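Local coordinates for protein oligopeptide ABC transporter OppAIV (Borrelia burgdorferi B31, PDB 4GL8) that probably binds oligopeptides outside the cytoplasmic membrane and hands them to an ABC transporter for uptake, as other solute-binding proteins of family 5 do, at residues 246-251 with 265-270; 255-260 with 503-508; 278-283 with 499-504; 284-289 with 514-519. One frame throughout, in Å; residues are numbered along the deposited sequence.

Interaction 1 of 4, residues 246-251 with 265-270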
loop_
_atom_site.group_PDB
_atom_site.type_symbol
_atom_site.label_atom_id
_atom_site.label_comp_id
_atom_site.label_asym_id
_atom_site.label_seq_id
_atom_site.Cartn_x
_atom_site.Cartn_y
_atom_site.Cartn_z
ATOM N N ASN A 246 -16.007 5.738 -11.562
ATOM C CA ASN A 246 -16.364 5.584 -12.964
ATOM C C ASN A 246 -15.227 6.062 -13.905
ATOM O O ASN A 246 -15.135 7.240 -14.243
ATOM C CB ASN A 246 -17.676 6.347 -13.230
ATOM C CG ASN A 246 -18.262 6.071 -14.602
ATOM O OD1 ASN A 246 -17.559 6.037 -15.620
ATOM N ND2 ASN A 246 -19.568 5.893 -14.639
ATOM N N SER A 247 -14.382 5.129 -14.340
ATOM C CA SER A 247 -13.292 5.440 -15.263
ATOM C C SER A 247 -13.746 6.152 -16.554
ATOM O O SER A 247 -13.001 6.968 -17.089
ATOM C CB SER A 247 -12.494 4.176 -15.621
ATOM O OG SER A 247 -13.151 3.393 -16.594
ATOM N N ILE A 248 -14.950 5.866 -17.045
ATOM C CA ILE A 248 -15.464 6.516 -18.256
ATOM C C ILE A 248 -15.758 7.974 -17.998
ATOM O O ILE A 248 -15.559 8.794 -18.866
ATOM C CB ILE A 248 -16.761 5.850 -18.808
ATOM C CG1 ILE A 248 -16.466 4.431 -19.325
ATOM C CG2 ILE A 248 -17.384 6.688 -19.946
ATOM C CD1 ILE A 248 -15.546 4.383 -20.543
ATOM N N THR A 249 -16.264 8.301 -16.817
ATOM C CA THR A 249 -16.544 9.691 -16.492
ATOM C C THR A 249 -15.222 10.433 -16.452
ATOM O O THR A 249 -15.047 11.463 -17.102
ATOM C CB THR A 249 -17.210 9.800 -15.124
ATOM O OG1 THR A 249 -18.437 9.065 -15.153
ATOM C CG2 THR A 249 -17.468 11.267 -14.761
ATOM N N ALA A 250 -14.291 9.873 -15.691
ATOM C CA ALA A 250 -12.933 10.392 -15.627
ATOM C C ALA A 250 -12.296 10.554 -17.020
ATOM O O ALA A 250 -11.655 11.574 -17.303
ATOM C CB ALA A 250 -12.074 9.479 -14.748
ATOM N N TYR A 251 -12.470 9.561 -17.888
ATOM C CA TYR A 251 -11.834 9.618 -19.192
ATOM C C TYR A 251 -12.465 10.701 -20.077
ATOM O O TYR A 251 -11.744 11.391 -20.819
ATOM C CB TYR A 251 -11.878 8.267 -19.878
ATOM C CG TYR A 251 -11.168 8.236 -21.201
ATOM C CD1 TYR A 251 -9.832 8.582 -21.291
ATOM C CD2 TYR A 251 -11.829 7.838 -22.361
ATOM C CE1 TYR A 251 -9.164 8.545 -22.495
ATOM C CE2 TYR A 251 -11.175 7.791 -23.576
ATOM C CZ TYR A 251 -9.840 8.138 -23.636
ATOM O OH TYR A 251 -9.165 8.109 -24.824
ATOM N N ASN A 265 -6.776 4.742 -12.780
ATOM C CA ASN A 265 -8.204 4.532 -13.049
ATOM C C ASN A 265 -8.602 4.791 -14.513
ATOM O O ASN A 265 -9.519 5.568 -14.784
ATOM C CB ASN A 265 -9.041 5.431 -12.109
ATOM C CG ASN A 265 -10.543 5.146 -12.181
ATOM O OD1 ASN A 265 -10.957 3.989 -12.298
ATOM N ND2 ASN A 265 -11.369 6.207 -12.114
ATOM N N VAL A 266 -7.917 4.146 -15.448
ATOM C CA VAL A 266 -8.221 4.292 -16.882
ATOM C C VAL A 266 -9.283 3.285 -17.357
ATOM O O VAL A 266 -9.536 2.292 -16.694
ATOM C CB VAL A 266 -6.964 4.136 -17.737
ATOM C CG1 VAL A 266 -5.934 5.163 -17.312
ATOM C CG2 VAL A 266 -6.400 2.716 -17.636
ATOM N N PRO A 267 -9.935 3.552 -18.494
ATOM C CA PRO A 267 -10.949 2.585 -18.925
ATOM C C PRO A 267 -10.302 1.293 -19.409
ATOM O O PRO A 267 -9.600 1.309 -20.437
ATOM C CB PRO A 267 -11.666 3.301 -20.069
ATOM C CG PRO A 267 -11.414 4.730 -19.805
ATOM C CD PRO A 267 -10.021 4.795 -19.257
ATOM N N PRO A 268 -10.521 0.184 -18.670
ATOM C CA PRO A 268 -9.851 -1.086 -18.940
ATOM C C PRO A 268 -10.169 -1.617 -20.330
ATOM O O PRO A 268 -9.337 -2.269 -20.931
ATOM C CB PRO A 268 -10.438 -2.016 -17.862
ATOM C CG PRO A 268 -11.806 -1.457 -17.597
ATOM C CD PRO A 268 -11.574 0.030 -17.640
ATOM N N ASP A 269 -11.367 -1.319 -20.827
ATOM C CA ASP A 269 -11.781 -1.668 -22.184
ATOM C C ASP A 269 -11.075 -0.892 -23.302
ATOM O O ASP A 269 -11.052 -1.358 -24.435
ATOM C CB ASP A 269 -13.292 -1.419 -22.343
ATOM C CG ASP A 269 -14.137 -2.551 -21.806
ATOM O OD1 ASP A 269 -13.622 -3.373 -21.024
ATOM O OD2 ASP A 269 -15.329 -2.613 -22.185
ATOM N N LEU A 270 -10.549 0.303 -23.020
ATOM C CA LEU A 270 -10.031 1.165 -24.103
ATOM C C LEU A 270 -8.514 1.133 -24.162
ATOM O O LEU A 270 -7.896 1.887 -24.907
ATOM C CB LEU A 270 -10.528 2.604 -23.949
ATOM C CG LEU A 270 -12.038 2.787 -24.065
ATOM C CD1 LEU A 270 -12.459 4.163 -23.585
ATOM C CD2 LEU A 270 -12.518 2.573 -25.492
HETATM O O HOH W 1 -10.365 7.097 -16.510
#
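Tyr-251 lies across the ring of Pro-267, and its atoms can be followed outward one by one. Its CB sits 3.6 Å from Pro-267 CG. Because CG is anti to the backbone N (chi1 -177°), the ring is carried past the proline, the two side chains crossing at about a right angle. CG of the tyrosine still meets Pro-267 CG, CD2 touches both that atom and the Leu-270 methyl CD1, and CE2 has moved on to Leu-270 CD1 alone, at 3.8 Å. One turn back, Ile-248 brings CD1 to within 4.1 Å of Pro-267 CB.

Ser-247 faces the same loop. Its OG is 3.3 Å from Pro-267 CA but is hydrogen-bonded to Asp-380 OD2, while its CB rests 3.4 Å from Asn-265 O. No direct hydrogen bond joins the segments; a water instead donates to Ser-247 O (2.7 Å) and to Asn-265 O. At the start of the helix, Asn-246 OD1 caps Thr-249 N.

The contact thus seats the first turn of helix 247-255 on the loop that leads from strand 261-263 into helix 271-274. Leu-274 of that short helix and Leu-503 of strand 492-504 also touch Tyr-251, and Pro-268 packs on helix 380-397.

Interaction 2 of 4, residues 255-260 with 503-508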
loop_
_atom_site.group_PDB
_atom_site.type_symbol
_atom_site.label_atom_id
_atom_site.label_comp_id
_atom_site.label_asym_id
_atom_site.label_seq_id
_atom_site.Cartn_x
_atom_site.Cartn_y
_atom_site.Cartn_z
ATOM N N LEU A 255 -10.627 13.961 -21.802
ATOM C CA LEU A 255 -10.748 14.275 -23.231
ATOM C C LEU A 255 -11.347 15.643 -23.486
ATOM O O LEU A 255 -11.108 16.203 -24.538
ATOM C CB LEU A 255 -11.619 13.262 -23.973
ATOM C CG LEU A 255 -11.042 11.895 -24.309
ATOM C CD1 LEU A 255 -12.096 11.087 -25.070
ATOM C CD2 LEU A 255 -9.772 12.015 -25.136
ATOM N N ASN A 256 -12.115 16.166 -22.531
ATOM C CA ASN A 256 -12.710 17.511 -22.631
ATOM C C ASN A 256 -11.931 18.553 -21.812
ATOM O O ASN A 256 -12.482 19.585 -21.430
ATOM C CB ASN A 256 -14.185 17.459 -22.170
ATOM C CG ASN A 256 -14.988 18.720 -22.542
ATOM O OD1 ASN A 256 -14.926 19.234 -23.658
ATOM N ND2 ASN A 256 -15.761 19.203 -21.591
ATOM N N ASP A 257 -10.659 18.272 -21.534
ATOM C CA ASP A 257 -9.745 19.249 -20.922
ATOM C C ASP A 257 -10.145 19.637 -19.491
ATOM O O ASP A 257 -9.879 20.760 -19.076
ATOM C CB ASP A 257 -9.652 20.514 -21.824
ATOM C CG ASP A 257 -8.362 21.359 -21.587
ATOM O OD1 ASP A 257 -7.341 20.843 -21.064
ATOM O OD2 ASP A 257 -8.378 22.561 -21.965
ATOM N N GLU A 258 -10.788 18.732 -18.746
ATOM C CA GLU A 258 -11.209 19.029 -17.352
ATOM C C GLU A 258 -10.390 18.248 -16.301
ATOM O O GLU A 258 -10.637 18.346 -15.076
ATOM C CB GLU A 258 -12.671 18.672 -17.119
ATOM C CG GLU A 258 -13.730 19.205 -18.078
ATOM C CD GLU A 258 -15.065 18.455 -17.886
ATOM O OE1 GLU A 258 -15.390 18.147 -16.726
ATOM O OE2 GLU A 258 -15.784 18.147 -18.869
ATOM N N LEU A 259 -9.468 17.416 -16.775
ATOM C CA LEU A 259 -8.512 16.765 -15.898
ATOM C C LEU A 259 -7.135 16.848 -16.548
ATOM O O LEU A 259 -7.000 16.649 -17.738
ATOM C CB LEU A 259 -8.894 15.303 -15.631
ATOM C CG LEU A 259 -10.125 15.039 -14.739
ATOM C CD1 LEU A 259 -10.444 13.556 -14.727
ATOM C CD2 LEU A 259 -9.920 15.498 -13.313
ATOM N N ASP A 260 -6.126 17.132 -15.743
ATOM C CA ASP A 260 -4.756 17.125 -16.192
ATOM C C ASP A 260 -4.172 15.726 -16.170
ATOM O O ASP A 260 -3.137 15.478 -16.801
ATOM C CB ASP A 260 -3.930 18.069 -15.313
ATOM C CG ASP A 260 -4.453 19.491 -15.367
ATOM O OD1 ASP A 260 -4.171 20.177 -16.348
ATOM O OD2 ASP A 260 -5.200 19.906 -14.467
ATOM N N LEU A 503 -2.650 8.522 -17.418
ATOM C CA LEU A 503 -2.745 9.585 -18.421
ATOM C C LEU A 503 -2.297 10.860 -17.747
ATOM O O LEU A 503 -2.717 11.153 -16.634
ATOM C CB LEU A 503 -4.175 9.755 -18.966
ATOM C CG LEU A 503 -4.729 8.565 -19.764
ATOM C CD1 LEU A 503 -6.242 8.669 -19.915
ATOM C CD2 LEU A 503 -4.072 8.469 -21.130
ATOM N N PHE A 504 -1.467 11.631 -18.438
ATOM C CA PHE A 504 -0.889 12.869 -17.899
ATOM C C PHE A 504 -0.637 13.803 -19.080
ATOM O O PHE A 504 -0.027 13.411 -20.064
ATOM C CB PHE A 504 0.400 12.524 -17.154
ATOM C CG PHE A 504 1.183 13.709 -16.655
ATOM C CD1 PHE A 504 0.849 14.336 -15.452
ATOM C CD2 PHE A 504 2.301 14.140 -17.333
ATOM C CE1 PHE A 504 1.597 15.408 -14.977
ATOM C CE2 PHE A 504 3.049 15.219 -16.867
ATOM C CZ PHE A 504 2.701 15.852 -15.684
ATOM N N ARG A 505 -1.135 15.029 -18.962
ATOM C CA ARG A 505 -1.060 16.035 -20.012
ATOM C C ARG A 505 0.352 16.621 -20.105
ATOM O O ARG A 505 0.627 17.727 -19.609
ATOM C CB ARG A 505 -2.113 17.125 -19.746
ATOM C CG ARG A 505 -3.554 16.663 -20.013
ATOM C CD ARG A 505 -3.846 16.474 -21.504
ATOM N NE ARG A 505 -3.555 17.682 -22.304
ATOM C CZ ARG A 505 -4.376 18.724 -22.473
ATOM N NH1 ARG A 505 -5.596 18.767 -21.927
ATOM N NH2 ARG A 505 -3.962 19.759 -23.177
ATOM N N ASN A 506 1.253 15.837 -20.714
ATOM C CA ASN A 506 2.656 16.230 -20.850
ATOM C C ASN A 506 2.890 17.367 -21.862
ATOM O O ASN A 506 3.986 17.899 -21.924
ATOM C CB ASN A 506 3.572 15.020 -21.138
ATOM C CG ASN A 506 3.118 14.190 -22.338
ATOM O OD1 ASN A 506 2.476 14.699 -23.249
ATOM N ND2 ASN A 506 3.443 12.903 -22.329
ATOM N N ASP A 507 1.861 17.741 -22.632
ATOM C CA ASP A 507 1.885 18.995 -23.403
ATOM C C ASP A 507 1.686 20.285 -22.566
ATOM O O ASP A 507 1.964 21.387 -23.050
ATOM C CB ASP A 507 0.798 18.950 -24.475
ATOM C CG ASP A 507 -0.591 18.836 -23.871
ATOM O OD1 ASP A 507 -0.781 17.991 -22.958
ATOM O OD2 ASP A 507 -1.476 19.612 -24.281
ATOM N N LYS A 508 1.177 20.147 -21.339
ATOM C CA LYS A 508 0.938 21.277 -20.431
ATOM C C LYS A 508 1.914 21.289 -19.253
ATOM O O LYS A 508 2.340 22.351 -18.800
ATOM C CB LYS A 508 -0.466 21.191 -19.824
ATOM C CG LYS A 508 -1.606 21.512 -20.764
ATOM C CD LYS A 508 -2.955 21.345 -20.045
ATOM C CE LYS A 508 -3.324 22.530 -19.146
ATOM N NZ LYS A 508 -4.582 22.296 -18.363
HETATM O O HOH W 2 -6.982 16.780 -20.437
#
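The guanidinium of Arg-505 has the CD methylene of Lys-508 over one face, 3.6 Å above the plane and displaced toward the rim, while acids and a water line its edges. Asp-257 OD1 accepts from Arg-505 NH1 at 2.8 Å, in a salt bridge, and is met from above its carboxylate plane, 43° out of it. Asp-507 is gripped side-on instead: Arg-505 NE reaches Asp-507 OD1 and Arg-505 NH2 reaches Asp-507 OD2, the latter at 2.7 Å, each through a syn lone pair. Bends at chi2 and chi3 fold the arginine chain back to make this possible. A water donates to Leu-259 O and accepts from NH1.

Arg-505 N also donates to Asp-260 O (3.0 Å). Lys-508 NZ forms a salt bridge with Asp-260 OD1 at 3.0 Å, nearly in line with the C-O bond. Trp-509 NE1 also bonds OD1, and the other oxygen, OD2, is taken by Lys-33 N.

Asp-257, with positive phi, is the C-prime residue of the Schellman motif ending helix 247-255, and Arg-505 centres an inverse gamma turn just beyond strand 492-504. The ends of that helix and strand are tied by charge: Asp-257 and Asp-260 each face a cation, which would probably stabilise their ionised forms, and buried Asp-260 has partners for both carboxylate oxygens.

Interaction 3 of 4, residues 278-283 with 499-504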
loop_
_atom_site.group_PDB
_atom_site.type_symbol
_atom_site.label_atom_id
_atom_site.label_comp_id
_atom_site.label_asym_id
_atom_site.label_seq_id
_atom_site.Cartn_x
_atom_site.Cartn_y
_atom_site.Cartn_z
ATOM N N ASP A 278 0.216 9.603 -26.855
ATOM C CA ASP A 278 1.471 10.190 -26.440
ATOM C C ASP A 278 1.435 10.625 -24.972
ATOM O O ASP A 278 2.473 10.978 -24.398
ATOM C CB ASP A 278 1.787 11.375 -27.340
ATOM C CG ASP A 278 1.903 10.976 -28.833
ATOM O OD1 ASP A 278 2.150 9.778 -29.156
ATOM O OD2 ASP A 278 1.755 11.879 -29.680
ATOM N N ASP A 279 0.246 10.592 -24.370
ATOM C CA ASP A 279 0.079 11.019 -22.989
ATOM C C ASP A 279 -0.225 9.840 -22.073
ATOM O O ASP A 279 -0.656 10.039 -20.951
ATOM C CB ASP A 279 -0.986 12.125 -22.885
ATOM C CG ASP A 279 -2.359 11.682 -23.353
ATOM O OD1 ASP A 279 -3.264 12.548 -23.404
ATOM O OD2 ASP A 279 -2.556 10.482 -23.669
ATOM N N TYR A 280 0.017 8.625 -22.563
ATOM C CA TYR A 280 -0.187 7.398 -21.795
ATOM C C TYR A 280 1.153 6.902 -21.284
ATOM O O TYR A 280 2.158 6.944 -22.004
ATOM C CB TYR A 280 -0.837 6.310 -22.662
ATOM C CG TYR A 280 -0.937 4.936 -22.012
ATOM C CD1 TYR A 280 -2.015 4.607 -21.193
ATOM C CD2 TYR A 280 0.043 3.956 -22.240
ATOM C CE1 TYR A 280 -2.116 3.350 -20.594
ATOM C CE2 TYR A 280 -0.048 2.702 -21.659
ATOM C CZ TYR A 280 -1.132 2.408 -20.834
ATOM O OH TYR A 280 -1.224 1.184 -20.258
ATOM N N TYR A 281 1.141 6.415 -20.051
ATOM C CA TYR A 281 2.324 5.909 -19.382
ATOM C C TYR A 281 1.988 4.579 -18.733
ATOM O O TYR A 281 0.831 4.305 -18.428
ATOM C CB TYR A 281 2.743 6.845 -18.278
ATOM C CG TYR A 281 3.238 8.198 -18.714
ATOM C CD1 TYR A 281 2.351 9.168 -19.186
ATOM C CD2 TYR A 281 4.585 8.540 -18.600
ATOM C CE1 TYR A 281 2.799 10.426 -19.560
ATOM C CE2 TYR A 281 5.032 9.803 -18.970
ATOM C CZ TYR A 281 4.127 10.737 -19.450
ATOM O OH TYR A 281 4.556 11.993 -19.806
ATOM N N SER A 282 3.010 3.770 -18.507
ATOM C CA SER A 282 2.809 2.443 -17.961
ATOM C C SER A 282 4.102 1.970 -17.355
ATOM O O SER A 282 5.175 2.182 -17.928
ATOM C CB SER A 282 2.372 1.472 -19.067
ATOM O OG SER A 282 2.118 0.215 -18.490
ATOM N N MET A 283 4.006 1.335 -16.195
ATOM C CA MET A 283 5.182 0.798 -15.543
ATOM C C MET A 283 4.837 -0.376 -14.664
ATOM O O MET A 283 3.794 -0.372 -14.011
ATOM C CB MET A 283 5.855 1.872 -14.684
ATOM C CG MET A 283 7.237 1.461 -14.209
ATOM S SD MET A 283 8.132 2.758 -13.368
ATOM C CE MET A 283 8.747 3.720 -14.754
ATOM N N SER A 499 1.136 -3.900 -13.145
ATOM C CA SER A 499 1.621 -2.736 -13.895
ATOM C C SER A 499 0.522 -1.699 -13.933
ATOM O O SER A 499 -0.573 -2.012 -14.350
ATOM C CB SER A 499 1.966 -3.113 -15.337
ATOM O OG SER A 499 3.086 -3.993 -15.354
ATOM N N SER A 500 0.797 -0.469 -13.522
ATOM C CA SER A 500 -0.241 0.551 -13.501
ATOM C C SER A 500 -0.196 1.448 -14.732
ATOM O O SER A 500 0.847 1.673 -15.310
ATOM C CB SER A 500 -0.095 1.403 -12.256
ATOM O OG SER A 500 -0.688 0.752 -11.145
ATOM N N SER A 501 -1.345 2.001 -15.079
ATOM C CA SER A 501 -1.504 2.821 -16.273
ATOM C C SER A 501 -1.803 4.259 -15.856
ATOM O O SER A 501 -2.407 4.480 -14.820
ATOM C CB SER A 501 -2.650 2.263 -17.121
ATOM O OG SER A 501 -2.222 1.178 -17.928
ATOM N N TYR A 502 -1.338 5.237 -16.630
ATOM C CA TYR A 502 -1.599 6.652 -16.309
ATOM C C TYR A 502 -1.823 7.480 -17.557
ATOM O O TYR A 502 -1.247 7.178 -18.627
ATOM C CB TYR A 502 -0.421 7.286 -15.556
ATOM C CG TYR A 502 0.152 6.467 -14.437
ATOM C CD1 TYR A 502 -0.119 6.788 -13.094
ATOM C CD2 TYR A 502 0.988 5.382 -14.705
ATOM C CE1 TYR A 502 0.407 6.039 -12.069
ATOM C CE2 TYR A 502 1.519 4.628 -13.679
ATOM C CZ TYR A 502 1.229 4.957 -12.364
ATOM O OH TYR A 502 1.765 4.208 -11.344
ATOM N N LEU A 503 -2.650 8.522 -17.418
ATOM C CA LEU A 503 -2.745 9.585 -18.421
ATOM C C LEU A 503 -2.297 10.860 -17.747
ATOM O O LEU A 503 -2.717 11.153 -16.634
ATOM C CB LEU A 503 -4.175 9.755 -18.966
ATOM C CG LEU A 503 -4.729 8.565 -19.764
ATOM C CD1 LEU A 503 -6.242 8.669 -19.915
ATOM C CD2 LEU A 503 -4.072 8.469 -21.130
ATOM N N PHE A 504 -1.467 11.631 -18.438
ATOM C CA PHE A 504 -0.889 12.869 -17.899
ATOM C C PHE A 504 -0.637 13.803 -19.080
ATOM O O PHE A 504 -0.027 13.411 -20.064
ATOM C CB PHE A 504 0.400 12.524 -17.154
ATOM C CG PHE A 504 1.183 13.709 -16.655
ATOM C CD1 PHE A 504 0.849 14.336 -15.452
ATOM C CD2 PHE A 504 2.301 14.140 -17.333
ATOM C CE1 PHE A 504 1.597 15.408 -14.977
ATOM C CE2 PHE A 504 3.049 15.219 -16.867
ATOM C CZ PHE A 504 2.701 15.852 -15.684
#
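Tyr-280 reaches Ser-501 because its CG stands anti to the backbone N (chi1 173°), which lays the ring along the neighbouring strand, whereas Ser-501 OG is anti to its own carbonyl carbon (chi1 -82°) and rises to meet it. The hydroxyls share a short hydrogen bond, Tyr-280 OH to Ser-501 OG at 2.5 Å, and OG lies at the edge of the tyrosine ring, near its plane. Leu-503 CD2 comes to the same ring's edge and approaches Asp-279 OD2 at 3.6 Å.

These groups decorate an antiparallel pair, strand 280-285 against strand 492-504, with local axes 4.7 Å apart. Tyr-281 and Tyr-502 form a hydrogen-bonded pair, Tyr-281 N to Tyr-502 O at 2.9 Å, answered by Tyr-502 N to Tyr-281 O; Tyr-280 with Leu-503 and Ser-282 with Ser-501 are the non-hydrogen-bonded pairs beside it. Met-283 and Ser-500 extend the ladder, and Phe-504 N closes it on Asp-279 O.

On the face opposite Tyr-280, Tyr-281 CE1 packs 4.0 Å from Phe-504 CB. The rings of Tyr-281 and Tyr-502 each meet Trp-512 edge-to-face. Strand 492-504 is bonded on its other side too, Leu-503 to Ile-262 and Ser-501 to Lys-264 through the backbone, and Asp-279 OD1 is held by Tyr-254 and Arg-277.

Interaction 4 of 4, residues 284-289 with 514-519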
loop_
_atom_site.group_PDB
_atom_site.type_symbol
_atom_site.label_atom_id
_atom_site.label_comp_id
_atom_site.label_asym_id
_atom_site.label_seq_id
_atom_site.Cartn_x
_atom_site.Cartn_y
_atom_site.Cartn_z
ATOM N N GLY A 284 5.727 -1.367 -14.659
ATOM C CA GLY A 284 5.736 -2.395 -13.639
ATOM C C GLY A 284 5.988 -1.753 -12.263
ATOM O O GLY A 284 6.945 -1.000 -12.100
ATOM N N ILE A 285 5.133 -2.032 -11.285
ATOM C CA ILE A 285 5.336 -1.472 -9.930
ATOM C C ILE A 285 5.501 -2.567 -8.876
ATOM O O ILE A 285 5.250 -3.731 -9.161
ATOM C CB ILE A 285 4.203 -0.497 -9.525
ATOM C CG1 ILE A 285 2.828 -1.145 -9.667
ATOM C CG2 ILE A 285 4.265 0.780 -10.374
ATOM C CD1 ILE A 285 1.729 -0.363 -8.955
ATOM N N ASN A 286 5.929 -2.188 -7.664
ATOM C CA ASN A 286 6.089 -3.131 -6.570
ATOM C C ASN A 286 4.764 -3.393 -5.891
ATOM O O ASN A 286 4.559 -3.090 -4.705
ATOM C CB ASN A 286 7.096 -2.608 -5.568
ATOM C CG ASN A 286 8.528 -2.808 -6.030
ATOM O OD1 ASN A 286 8.808 -3.631 -6.902
ATOM N ND2 ASN A 286 9.443 -2.051 -5.444
ATOM N N SER A 287 3.872 -4.017 -6.623
ATOM C CA SER A 287 2.519 -4.172 -6.161
ATOM C C SER A 287 1.977 -5.465 -6.755
ATOM O O SER A 287 2.358 -5.825 -7.858
ATOM C CB SER A 287 1.737 -2.942 -6.611
ATOM O OG SER A 287 0.604 -2.776 -5.828
ATOM N N THR A 288 1.152 -6.190 -6.003
ATOM C CA THR A 288 0.641 -7.475 -6.416
ATOM C C THR A 288 -0.876 -7.495 -6.443
ATOM O O THR A 288 -1.544 -6.752 -5.725
ATOM C CB THR A 288 1.101 -8.640 -5.486
ATOM O OG1 THR A 288 0.612 -8.469 -4.152
ATOM C CG2 THR A 288 2.643 -8.780 -5.463
ATOM N N SER A 289 -1.401 -8.408 -7.253
ATOM C CA SER A 289 -2.822 -8.760 -7.254
ATOM C C SER A 289 -2.970 -10.214 -6.772
ATOM O O SER A 289 -2.294 -11.122 -7.262
ATOM C CB SER A 289 -3.420 -8.578 -8.651
ATOM O OG SER A 289 -4.675 -9.264 -8.784
ATOM N N PRO A 514 6.215 8.120 -13.842
ATOM C CA PRO A 514 6.013 6.891 -13.068
ATOM C C PRO A 514 7.277 6.415 -12.342
ATOM O O PRO A 514 8.402 6.644 -12.823
ATOM C CB PRO A 514 5.642 5.848 -14.136
ATOM C CG PRO A 514 5.221 6.632 -15.344
ATOM C CD PRO A 514 5.946 7.934 -15.278
ATOM N N ASN A 515 7.100 5.763 -11.194
ATOM C CA ASN A 515 8.200 5.056 -10.571
ATOM C C ASN A 515 7.739 3.790 -9.884
ATOM O O ASN A 515 6.555 3.566 -9.702
ATOM C CB ASN A 515 8.994 5.989 -9.663
ATOM C CG ASN A 515 8.220 6.428 -8.424
ATOM O OD1 ASN A 515 7.485 5.647 -7.812
ATOM N ND2 ASN A 515 8.428 7.676 -8.020
ATOM N N ILE A 516 8.683 2.959 -9.470
ATOM C CA ILE A 516 8.390 1.570 -9.121
ATOM C C ILE A 516 7.558 1.429 -7.840
ATOM O O ILE A 516 6.855 0.439 -7.675
ATOM C CB ILE A 516 9.697 0.723 -9.093
ATOM C CG1 ILE A 516 9.352 -0.776 -9.006
ATOM C CG2 ILE A 516 10.590 1.119 -7.926
ATOM C CD1 ILE A 516 10.473 -1.719 -9.420
ATOM N N SER A 517 7.596 2.434 -6.968
ATOM C CA SER A 517 6.862 2.424 -5.717
ATOM C C SER A 517 5.671 3.387 -5.697
ATOM O O SER A 517 5.040 3.544 -4.662
ATOM C CB SER A 517 7.809 2.801 -4.572
ATOM O OG SER A 517 8.393 4.069 -4.825
ATOM N N GLU A 518 5.367 4.013 -6.830
ATOM C CA GLU A 518 4.359 5.059 -6.914
ATOM C C GLU A 518 4.519 6.132 -5.850
ATOM O O GLU A 518 3.550 6.565 -5.244
ATOM C CB GLU A 518 2.931 4.454 -6.881
ATOM C CG GLU A 518 2.675 3.419 -7.972
ATOM C CD GLU A 518 1.185 3.201 -8.230
ATOM O OE1 GLU A 518 0.449 2.985 -7.253
ATOM O OE2 GLU A 518 0.745 3.236 -9.412
ATOM N N ARG A 519 5.743 6.551 -5.588
ATOM C CA ARG A 519 5.964 7.623 -4.609
ATOM C C ARG A 519 6.045 8.924 -5.384
ATOM O O ARG A 519 7.065 9.212 -6.001
ATOM C CB ARG A 519 7.233 7.382 -3.817
ATOM C CG ARG A 519 7.028 6.463 -2.618
ATOM C CD ARG A 519 8.374 6.102 -1.994
ATOM N NE ARG A 519 8.230 5.173 -0.876
ATOM C CZ ARG A 519 9.239 4.668 -0.164
ATOM N NH1 ARG A 519 10.501 4.998 -0.434
ATOM N NH2 ARG A 519 8.983 3.824 0.807
#
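Asn-286 N donates to Ile-516 O at 2.8 Å, the one hydrogen bond between a corner in the chain and a type I beta turn. The turn runs from Asn-515 to Glu-518, and the corner is an inverse gamma turn centred on Asn-286, where strand 280-285 gives way to strand 287-293. The bond is close to straight, with an N-H...O angle of 162°.

Around it the side chains close in. The Ile-516 branch CG1-CD1 lies across the amide of Asn-286 obliquely, with OD1 of the asparagine 3.6 Å from Ile-516 CD1; chi1 of Ile-516, at -169°, sets CG1 anti to its backbone N and carries it toward that amide. Just before the corner, Ile-285 CG2 meets Asn-515 O at 3.7 Å, and Ile-285 CD1 rests against the carboxylate carbon CD of Glu-518, also at 3.7 Å.

A second shell fixes these groups. Glu-518 OE2 is hydrogen-bonded to Tyr-502 OH. Ile-285 and Ser-287 both make backbone bonds to Thr-498 of strand 492-504, and Ser-287 also packs on the bound peptide, which puts this corner beside the ligand. Arg-519 makes a salt bridge with Asp-175. Within the turn, Asn-515 bonds twice to Arg-519: its OD1 accepts from Arg-519 N at 3.0 Å on a lone pair, and its ND2 donates to Arg-519 O at 2.9 Å.

How the interactions relate
Strand 492-504 ties the set together: interactions 2 and 3 share its Leu-503 and Phe-504, with centres about 12 Å apart, and the centre of interaction 4 is about 12 Å from that of interaction 3, further along strand 280-285. Tyr-251 of interaction 1 packs on Leu-503, linking it to both 2 and 3, whereas interactions 1 and 4 do not touch, their centres about 20 Å apart. In the chain, interaction 1 closes before 3 and 4 open, while 255-260 falls between its segments; interactions 2, 3 and 4 each join residues 255-289 to the C-terminal 499-519, more than 200 residues on. The series runs from the outlying helix 247-255 to a corner near the bound peptide.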